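Local coordinates for protein laccase (Botrytis aclada, PDB 3SQR) that oxidises phenolic substrates such as hydroquinones with molecular oxygen as a multicopper oxidase, and probably serves in lignin degradation and detoxification of lignin-derived products, at residues S122-G127 / H168-L173; T164-S169 / I268-D273; D137-V142 / S521-C526. All coordinates share one frame; numbering follows the deposited sequence.

Read from the N terminus, residues 122-127 open interaction 1, residues 137-142 open interaction 3 and residues 164-169 open interaction 2. Interaction 1 closes first, at 168-173, over 40 residues; interaction 2 follows at 268-273 over 98, and interaction 3 last, at 521-526, over 378. Interactions 1 and 3 therefore cross, whereas interaction 2 lies wholly between the two segments of interaction 3 and starts on the strand where interaction 1 ends, sharing His168 and Ser169. Interaction 1 pairs strands of one sheet, interaction 2 packs that sheet against the end of strand 262-269, and interaction 3 joins a loop to strand 520-526. Interactions 1 and 2 meet at one copper, 1 and 3 at another.

Interaction 1 (S122-G127 / H168-L173); sequences SIHWHG and HSHFSL. With CU (copper (II) ion), chain F; CU (copper (II) ion), chain E.
His124 and His168 face each other as an antiparallel hydrogen-bonded pair: His124 N reaches His168 O at 2.9 Å and His168 N reaches His124 O at 2.9 Å. One pair further, Ile123 and Ser169 form a non-hydrogen-bonded pair, and His170 N then donates to Ser122 O (2.8 Å, 168° at the hydrogen).

The tight part is the cluster of four histidines, the copper-binding signature of a multicopper oxidase. The rings form offset edge-to-face pairs: His124 sets its edge toward the face of His168, planes at 74°, and His170 sets its edge toward the face of His124. His126 and His168 meet rim to rim because both grip one copper, through ND1 at 2.0 Å and NE2 at 2.0 Å respectively, a type 3 site that His527 completes. The ring of His168 is fixed in rotation by ND1, which bonds Ser169 O at 2.8 Å. His170 NE2 holds a second copper at 2.1 Å.

The looser part is Phe171, whose ring leads away from Ser122 to touch a glycan sugar. Strand 123-125 is the outermost of its sheet, with strand 163-169 beside it; Ile123 rests on strand 107-114, and helices 210-217 and 529-533 pack against Leu173.

Interaction 2 (T164-S169 / I268-D273); sequences TTWYHS and INVGID. With CU (copper (II) ion), chain F.
Thr164 OG1 is gripped by two charged side chains, Asp312 and Arg266, while its methyl takes up the contact: CG2, anti to the backbone N, meets Ile268 CD1 at 3.7 Å. The same CD1 also lies 3.4 Å from Thr165 O. No hydrogen bond links the two segments, so side-chain packing alone must account for the join.

Most of it falls on one face of the Trp166 indole. Ile268 CG2 stands 3.9 Å from the centroid of the five-membered ring, only 10° off its normal, and Val270 CG1 stands 3.5 Å from the centroid of the six-membered ring, 17° off; both are CH-pi contacts. The closest approach, Val270 CG1 to Trp166 CE3 at 3.3 Å, shows how tightly the valine is pressed down. Multicopper oxidases of this kind are built from cupredoxin domains, and here the copper-bearing strand 163-169 of the first meets the end of strand 262-269 in the second. Trp166 reaches this position with CG between its backbone N and carbonyl carbon (chi1 58°).

On the opposite face His168 CD2 lies 3.2 Å above the plane, offset toward the rim, so a copper ligand and the second domain touch different faces of the indole. Trp166 CZ2 comes within 3.5 Å of the copper that His168 binds. After the strand, an Asx turn follows: Gly271 N donates to Asn269 OD1 at 3.1 Å, and the asparagine has Ile305 as its stronger polar partner. Phe180 and Phe201 add further apolar contacts to Val270.

Interaction 3 (D137-V142 / S521-C526); sequences DGVPGV and SWLLHC. With CU (copper (II) ion), chain E; CU (copper (II) ion), chain D.
The end of strand 520-526 carries the first two residues of the His-Cys-His motif of multicopper oxidases, completed by His527, which links the type 1 copper to the trinuclear cluster; the loop 137-142 packs beside it at the boundary of the first and third cupredoxin domains. His525 NE2 binds a type 3 copper at 2.0 Å, and Cys526 SG binds the type 1 copper at 2.2 Å, a site completed by His463 and His531.

The loop touches the strand upstream of these ligands. The side chains of Val139 and Leu523 cross at an angle, CG1 meeting CD2 at 3.8 Å. Val142 CG1, anti to its own backbone N (chi1 174°), lies against the carbonyl O of Ser521 (3.2 Å) and close to its hydroxyl OG. Asp137 meets the edge of the Trp522 ring, OD2 lying 3.9 Å from CZ3, with carboxylate and ring planes 78° apart. No hydrogen bond forms with the ring; OD2 is instead bonded to ND1 of the copper ligand His468, which places Asp137 in the second shell of that copper.

Polar coupling between loop and strand runs through one water. It donates to Asp137 OD2 at 2.8 Å and to Ser521 O at 2.9 Å, and accepts from Leu523 N at 3.1 Å.

Interaction 1 (S122-G127 / H168-L173)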
loop_
_atom_site.group_PDB
_atom_site.type_symbol
_atom_site.label_atom_id
_atom_site.label_comp_id
_atom_site.label_asym_id
_atom_site.label_seq_id
_atom_site.Cartn_x
_atom_site.Cartn_y
_atom_site.Cartn_z
ATOM N N SER A 122 -14.540 -3.528 2.117
ATOM C CA SER A 122 -14.452 -2.161 1.693
ATOM C C SER A 122 -13.130 -2.095 0.984
ATOM O O SER A 122 -12.139 -2.457 1.594
ATOM C CB SER A 122 -14.335 -1.252 2.898
ATOM O OG SER A 122 -14.419 0.066 2.440
ATOM N N ILE A 123 -13.117 -1.628 -0.255
ATOM C CA ILE A 123 -11.923 -1.760 -1.094
ATOM C C ILE A 123 -11.334 -0.415 -1.336
ATOM O O ILE A 123 -12.017 0.480 -1.851
ATOM C CB ILE A 123 -12.246 -2.400 -2.432
ATOM C CG1 ILE A 123 -13.036 -3.673 -2.241
ATOM C CG2 ILE A 123 -10.913 -2.671 -3.280
ATOM C CD1 ILE A 123 -12.520 -4.706 -1.284
ATOM N N HIS A 124 -10.047 -0.300 -0.996
ATOM C CA HIS A 124 -9.258 0.888 -1.159
ATOM C C HIS A 124 -8.292 0.733 -2.379
ATOM O O HIS A 124 -7.747 -0.292 -2.652
ATOM C CB HIS A 124 -8.472 1.185 0.111
ATOM C CG HIS A 124 -7.450 2.258 -0.046
ATOM N ND1 HIS A 124 -7.794 3.572 -0.301
ATOM C CD2 HIS A 124 -6.100 2.237 0.097
ATOM C CE1 HIS A 124 -6.684 4.292 -0.416
ATOM N NE2 HIS A 124 -5.646 3.514 -0.150
ATOM N N TRP A 125 -8.137 1.836 -3.064
ATOM C CA TRP A 125 -7.335 1.926 -4.312
ATOM C C TRP A 125 -6.106 2.698 -3.867
ATOM O O TRP A 125 -6.149 3.921 -3.665
ATOM C CB TRP A 125 -8.185 2.604 -5.408
ATOM C CG TRP A 125 -9.604 2.131 -5.329
ATOM C CD1 TRP A 125 -10.647 2.731 -4.629
ATOM C CD2 TRP A 125 -10.129 0.917 -5.846
ATOM N NE1 TRP A 125 -11.743 1.943 -4.703
ATOM C CE2 TRP A 125 -11.446 0.807 -5.391
ATOM C CE3 TRP A 125 -9.570 -0.161 -6.575
ATOM C CZ2 TRP A 125 -12.215 -0.281 -5.641
ATOM C CZ3 TRP A 125 -10.343 -1.267 -6.826
ATOM C CH2 TRP A 125 -11.680 -1.323 -6.379
ATOM N N HIS A 126 -5.025 1.948 -3.599
ATOM C CA HIS A 126 -3.935 2.498 -2.847
ATOM C C HIS A 126 -3.246 3.634 -3.586
ATOM O O HIS A 126 -2.741 3.500 -4.673
ATOM C CB HIS A 126 -2.988 1.405 -2.329
ATOM C CG HIS A 126 -1.931 1.953 -1.463
ATOM N ND1 HIS A 126 -1.740 1.545 -0.177
ATOM C CD2 HIS A 126 -0.949 2.847 -1.732
ATOM C CE1 HIS A 126 -0.707 2.182 0.329
ATOM N NE2 HIS A 126 -0.230 3.013 -0.580
ATOM N N GLY A 127 -3.123 4.753 -2.888
ATOM C CA GLY A 127 -2.418 5.900 -3.380
ATOM C C GLY A 127 -3.216 6.710 -4.388
ATOM O O GLY A 127 -2.726 7.728 -4.874
ATOM N N HIS A 168 -6.831 -2.990 -2.373
ATOM C CA HIS A 168 -6.897 -3.990 -1.353
ATOM C C HIS A 168 -8.022 -3.699 -0.424
ATOM O O HIS A 168 -8.436 -2.581 -0.300
ATOM C CB HIS A 168 -5.612 -4.104 -0.558
ATOM C CG HIS A 168 -5.150 -2.830 0.109
ATOM N ND1 HIS A 168 -5.587 -2.431 1.357
ATOM C CD2 HIS A 168 -4.205 -1.937 -0.262
ATOM C CE1 HIS A 168 -4.963 -1.304 1.690
ATOM N NE2 HIS A 168 -4.090 -1.005 0.734
ATOM N N SER A 169 -8.479 -4.712 0.257
ATOM C CA SER A 169 -9.459 -4.405 1.311
ATOM C C SER A 169 -8.840 -3.516 2.362
ATOM O O SER A 169 -7.684 -3.692 2.727
ATOM C CB SER A 169 -9.971 -5.667 1.975
ATOM O OG SER A 169 -10.780 -5.299 3.096
ATOM N N HIS A 170 -9.626 -2.542 2.842
ATOM C CA HIS A 170 -9.200 -1.736 3.934
ATOM C C HIS A 170 -10.128 -2.046 5.136
ATOM O O HIS A 170 -10.163 -1.320 6.105
ATOM C CB HIS A 170 -9.250 -0.275 3.565
ATOM C CG HIS A 170 -8.155 0.541 4.154
ATOM N ND1 HIS A 170 -7.925 0.618 5.496
ATOM C CD2 HIS A 170 -7.178 1.297 3.568
ATOM C CE1 HIS A 170 -6.910 1.430 5.728
ATOM N NE2 HIS A 170 -6.414 1.834 4.572
ATOM N N PHE A 171 -10.741 -3.212 5.116
ATOM C CA PHE A 171 -11.646 -3.653 6.167
ATOM C C PHE A 171 -10.877 -4.646 7.018
ATOM O O PHE A 171 -10.562 -5.795 6.602
ATOM C CB PHE A 171 -12.871 -4.286 5.556
ATOM C CG PHE A 171 -13.856 -4.800 6.556
ATOM C CD1 PHE A 171 -13.671 -6.045 7.111
ATOM C CD2 PHE A 171 -14.949 -4.059 6.872
ATOM C CE1 PHE A 171 -14.589 -6.554 8.012
ATOM C CE2 PHE A 171 -15.901 -4.539 7.787
ATOM C CZ PHE A 171 -15.691 -5.787 8.363
ATOM N N SER A 172 -10.436 -4.157 8.169
ATOM C CA SER A 172 -9.744 -5.004 9.120
ATOM C C SER A 172 -8.565 -5.731 8.426
ATOM O O SER A 172 -7.859 -5.090 7.611
ATOM C CB SER A 172 -10.760 -5.941 9.878
ATOM O OG SER A 172 -10.063 -6.789 10.801
ATOM N N LEU A 173 -8.276 -6.979 8.758
ATOM C CA LEU A 173 -7.032 -7.620 8.281
ATOM C C LEU A 173 -7.172 -8.345 6.970
ATOM O O LEU A 173 -6.296 -9.109 6.602
ATOM C CB LEU A 173 -6.550 -8.644 9.335
ATOM C CG LEU A 173 -6.237 -8.108 10.718
ATOM C CD1 LEU A 173 -6.116 -9.316 11.719
ATOM C CD2 LEU A 173 -4.937 -7.351 10.678
HETATM CU CU CU F . -2.682 0.367 1.099
HETATM CU CU CU E . -4.814 3.060 4.154
HETATM O O HOH W 1 -4.079 1.438 3.062
#

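Interaction 2 (T164-S169 / I268-D273)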
loop_
_atom_site.group_PDB
_atom_site.type_symbol
_atom_site.label_atom_id
_atom_site.label_comp_id
_atom_site.label_asym_id
_atom_site.label_seq_id
_atom_site.Cartn_x
_atom_site.Cartn_y
_atom_site.Cartn_z
ATOM N N THR A 164 2.480 2.391 -10.745
ATOM C CA THR A 164 2.196 1.147 -10.065
ATOM C C THR A 164 1.547 1.353 -8.726
ATOM O O THR A 164 2.077 2.011 -7.827
ATOM C CB THR A 164 3.531 0.412 -9.801
ATOM O OG1 THR A 164 4.208 0.212 -11.051
ATOM C CG2 THR A 164 3.299 -0.913 -9.118
ATOM N N THR A 165 0.430 0.688 -8.578
ATOM C CA THR A 165 -0.153 0.590 -7.258
ATOM C C THR A 165 -0.929 -0.700 -7.156
ATOM O O THR A 165 -0.722 -1.646 -7.934
ATOM C CB THR A 165 -0.920 1.868 -6.827
ATOM O OG1 THR A 165 -1.101 1.793 -5.416
ATOM C CG2 THR A 165 -2.269 2.025 -7.591
ATOM N N TRP A 166 -1.794 -0.746 -6.151
ATOM C CA TRP A 166 -2.493 -1.955 -5.824
ATOM C C TRP A 166 -3.812 -1.533 -5.219
ATOM O O TRP A 166 -3.947 -0.405 -4.795
ATOM C CB TRP A 166 -1.687 -2.834 -4.886
ATOM C CG TRP A 166 -1.254 -2.266 -3.546
ATOM C CD1 TRP A 166 -0.585 -1.072 -3.304
ATOM C CD2 TRP A 166 -1.364 -2.909 -2.277
ATOM N NE1 TRP A 166 -0.263 -0.987 -1.963
ATOM C CE2 TRP A 166 -0.758 -2.077 -1.311
ATOM C CE3 TRP A 166 -1.927 -4.107 -1.855
ATOM C CZ2 TRP A 166 -0.765 -2.395 0.060
ATOM C CZ3 TRP A 166 -1.907 -4.464 -0.522
ATOM C CH2 TRP A 166 -1.337 -3.607 0.448
ATOM N N TYR A 167 -4.753 -2.452 -5.219
ATOM C CA TYR A 167 -6.035 -2.208 -4.522
ATOM C C TYR A 167 -6.139 -3.284 -3.489
ATOM O O TYR A 167 -5.659 -4.416 -3.687
ATOM C CB TYR A 167 -7.219 -2.207 -5.480
ATOM C CG TYR A 167 -7.459 -3.494 -6.208
ATOM C CD1 TYR A 167 -6.738 -3.848 -7.307
ATOM C CD2 TYR A 167 -8.475 -4.363 -5.804
ATOM C CE1 TYR A 167 -6.997 -5.054 -7.994
ATOM C CE2 TYR A 167 -8.728 -5.542 -6.472
ATOM C CZ TYR A 167 -7.967 -5.895 -7.566
ATOM O OH TYR A 167 -8.224 -7.066 -8.176
ATOM N N HIS A 168 -6.831 -2.990 -2.373
ATOM C CA HIS A 168 -6.897 -3.990 -1.353
ATOM C C HIS A 168 -8.022 -3.699 -0.424
ATOM O O HIS A 168 -8.436 -2.581 -0.300
ATOM C CB HIS A 168 -5.612 -4.104 -0.558
ATOM C CG HIS A 168 -5.150 -2.830 0.109
ATOM N ND1 HIS A 168 -5.587 -2.431 1.357
ATOM C CD2 HIS A 168 -4.205 -1.937 -0.262
ATOM C CE1 HIS A 168 -4.963 -1.304 1.690
ATOM N NE2 HIS A 168 -4.090 -1.005 0.734
ATOM N N SER A 169 -8.479 -4.712 0.257
ATOM C CA SER A 169 -9.459 -4.405 1.311
ATOM C C SER A 169 -8.840 -3.516 2.362
ATOM O O SER A 169 -7.684 -3.692 2.727
ATOM C CB SER A 169 -9.971 -5.667 1.975
ATOM O OG SER A 169 -10.780 -5.299 3.096
ATOM N N ILE A 268 5.987 -4.273 -5.299
ATOM C CA ILE A 268 5.043 -3.898 -4.220
ATOM C C ILE A 268 5.204 -4.767 -3.032
ATOM O O ILE A 268 5.103 -5.987 -3.134
ATOM C CB ILE A 268 3.578 -3.914 -4.653
ATOM C CG1 ILE A 268 3.412 -3.368 -6.075
ATOM C CG2 ILE A 268 2.656 -3.142 -3.548
ATOM C CD1 ILE A 268 1.991 -3.187 -6.484
ATOM N N ASN A 269 5.382 -4.145 -1.870
ATOM C CA ASN A 269 5.375 -4.885 -0.615
ATOM C C ASN A 269 3.931 -4.829 -0.050
ATOM O O ASN A 269 3.457 -3.792 0.290
ATOM C CB ASN A 269 6.414 -4.315 0.366
ATOM C CG ASN A 269 6.370 -4.916 1.757
ATOM O OD1 ASN A 269 5.498 -5.738 2.150
ATOM N ND2 ASN A 269 7.346 -4.425 2.590
ATOM N N VAL A 270 3.320 -5.976 0.034
ATOM C CA VAL A 270 1.908 -6.108 0.441
ATOM C C VAL A 270 1.734 -7.059 1.606
ATOM O O VAL A 270 0.627 -7.571 1.848
ATOM C CB VAL A 270 1.019 -6.552 -0.754
ATOM C CG1 VAL A 270 1.115 -5.510 -1.870
ATOM C CG2 VAL A 270 1.362 -7.999 -1.226
ATOM N N GLY A 271 2.767 -7.201 2.430
ATOM C CA GLY A 271 2.739 -8.098 3.523
ATOM C C GLY A 271 1.963 -7.499 4.687
ATOM O O GLY A 271 1.636 -6.291 4.675
ATOM N N ILE A 272 1.595 -8.365 5.621
ATOM C CA ILE A 272 0.917 -7.992 6.879
ATOM C C ILE A 272 1.920 -7.265 7.752
ATOM O O ILE A 272 1.630 -6.258 8.370
ATOM C CB ILE A 272 0.460 -9.316 7.586
ATOM C CG1 ILE A 272 -0.677 -9.940 6.815
ATOM C CG2 ILE A 272 0.068 -9.116 9.056
ATOM C CD1 ILE A 272 -0.879 -11.417 7.200
ATOM N N ASP A 273 3.117 -7.812 7.798
ATOM C CA ASP A 273 4.196 -7.224 8.620
ATOM C C ASP A 273 5.511 -7.707 8.133
ATOM O O ASP A 273 6.133 -8.575 8.739
ATOM C CB ASP A 273 4.006 -7.595 10.073
ATOM C CG ASP A 273 4.868 -6.740 11.026
ATOM O OD1 ASP A 273 5.764 -6.034 10.557
ATOM O OD2 ASP A 273 4.609 -6.769 12.240
HETATM CU CU CU F . -2.682 0.367 1.099
#

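Interaction 3 (D137-V142 / S521-C526)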
loop_
_atom_site.group_PDB
_atom_site.type_symbol
_atom_site.label_atom_id
_atom_site.label_comp_id
_atom_site.label_asym_id
_atom_site.label_seq_id
_atom_site.Cartn_x
_atom_site.Cartn_y
_atom_site.Cartn_z
ATOM N N ASP A 137 -12.957 6.114 -1.764
ATOM C CA ASP A 137 -11.653 5.779 -1.220
ATOM C C ASP A 137 -11.558 4.407 -0.555
ATOM O O ASP A 137 -10.474 3.831 -0.414
ATOM C CB ASP A 137 -11.173 6.880 -0.288
ATOM C CG ASP A 137 -9.733 6.784 0.059
ATOM O OD1 ASP A 137 -8.894 6.573 -0.887
ATOM O OD2 ASP A 137 -9.394 6.959 1.240
ATOM N N GLY A 138 -12.698 3.888 -0.126
ATOM C CA GLY A 138 -12.805 2.532 0.398
ATOM C C GLY A 138 -12.313 2.310 1.793
ATOM O O GLY A 138 -12.025 1.184 2.150
ATOM N N VAL A 139 -12.396 3.333 2.682
ATOM C CA VAL A 139 -11.993 3.149 4.040
ATOM C C VAL A 139 -13.279 2.991 4.859
ATOM O O VAL A 139 -13.950 3.996 5.022
ATOM C CB VAL A 139 -11.236 4.282 4.617
ATOM C CG1 VAL A 139 -10.792 4.017 6.045
ATOM C CG2 VAL A 139 -9.915 4.517 3.694
ATOM N N PRO A 140 -13.508 1.818 5.386
ATOM C CA PRO A 140 -14.740 1.625 6.165
ATOM C C PRO A 140 -14.617 2.372 7.466
ATOM O O PRO A 140 -13.552 2.347 8.107
ATOM C CB PRO A 140 -14.780 0.108 6.357
ATOM C CG PRO A 140 -13.359 -0.307 6.392
ATOM C CD PRO A 140 -12.608 0.665 5.520
ATOM N N GLY A 141 -15.705 3.038 7.878
ATOM C CA GLY A 141 -15.600 3.896 9.025
ATOM C C GLY A 141 -15.145 5.296 8.750
ATOM O O GLY A 141 -15.210 6.169 9.630
ATOM N N VAL A 142 -14.551 5.536 7.574
ATOM C CA VAL A 142 -14.160 6.890 7.208
ATOM C C VAL A 142 -14.903 7.380 5.973
ATOM O O VAL A 142 -15.576 8.435 6.001
ATOM C CB VAL A 142 -12.641 6.988 6.981
ATOM C CG1 VAL A 142 -12.272 8.426 6.428
ATOM C CG2 VAL A 142 -11.811 6.539 8.242
ATOM N N SER A 521 -12.100 13.287 4.020
ATOM C CA SER A 521 -11.720 12.704 5.255
ATOM C C SER A 521 -10.716 11.639 4.906
ATOM O O SER A 521 -11.089 10.592 4.367
ATOM C CB SER A 521 -12.932 12.105 5.906
ATOM O OG SER A 521 -13.601 11.241 5.013
ATOM N N TRP A 522 -9.480 11.917 5.270
ATOM C CA TRP A 522 -8.328 11.146 4.812
ATOM C C TRP A 522 -7.610 10.419 5.931
ATOM O O TRP A 522 -7.039 11.027 6.813
ATOM C CB TRP A 522 -7.392 12.082 4.064
ATOM C CG TRP A 522 -8.086 12.788 2.987
ATOM C CD1 TRP A 522 -8.243 14.145 2.837
ATOM C CD2 TRP A 522 -8.755 12.206 1.886
ATOM N NE1 TRP A 522 -8.940 14.425 1.758
ATOM C CE2 TRP A 522 -9.259 13.280 1.102
ATOM C CE3 TRP A 522 -8.903 10.912 1.412
ATOM C CZ2 TRP A 522 -9.920 13.089 -0.082
ATOM C CZ3 TRP A 522 -9.590 10.715 0.210
ATOM C CH2 TRP A 522 -10.113 11.807 -0.512
ATOM N N LEU A 523 -7.643 9.124 5.859
ATOM C CA LEU A 523 -6.994 8.271 6.830
ATOM C C LEU A 523 -5.460 8.360 6.694
ATOM O O LEU A 523 -4.925 8.470 5.579
ATOM C CB LEU A 523 -7.441 6.832 6.646
ATOM C CG LEU A 523 -6.962 5.833 7.709
ATOM C CD1 LEU A 523 -7.635 6.195 9.088
ATOM C CD2 LEU A 523 -7.281 4.420 7.306
ATOM N N LEU A 524 -4.761 8.356 7.819
ATOM C CA LEU A 524 -3.319 8.199 7.810
ATOM C C LEU A 524 -3.036 7.122 8.853
ATOM O O LEU A 524 -3.581 7.151 9.932
ATOM C CB LEU A 524 -2.609 9.492 8.195
ATOM C CG LEU A 524 -1.093 9.335 8.414
ATOM C CD1 LEU A 524 -0.362 10.583 7.934
ATOM C CD2 LEU A 524 -0.803 8.981 9.902
ATOM N N HIS A 525 -2.234 6.134 8.496
ATOM C CA HIS A 525 -2.042 5.021 9.361
ATOM C C HIS A 525 -0.794 4.270 9.041
ATOM O O HIS A 525 -0.265 4.386 7.936
ATOM C CB HIS A 525 -3.222 4.065 9.262
ATOM C CG HIS A 525 -3.363 3.430 7.927
ATOM N ND1 HIS A 525 -2.978 2.133 7.670
ATOM C CD2 HIS A 525 -3.831 3.927 6.757
ATOM C CE1 HIS A 525 -3.256 1.842 6.412
ATOM N NE2 HIS A 525 -3.741 2.925 5.828
ATOM N N CYS A 526 -0.304 3.545 10.041
ATOM C CA CYS A 526 0.717 2.531 9.802
ATOM C C CYS A 526 0.090 1.409 8.964
ATOM O O CYS A 526 -1.046 0.961 9.244
ATOM C CB CYS A 526 1.215 1.953 11.122
ATOM S SG CYS A 526 2.444 0.746 10.808
HETATM CU CU CU E . -4.814 3.060 4.154
HETATM CU CU CU D . 3.422 0.281 12.764
HETATM O O HOH W 2 -9.615 8.124 3.755
HETATM O O HOH W 1 -4.079 1.438 3.062
#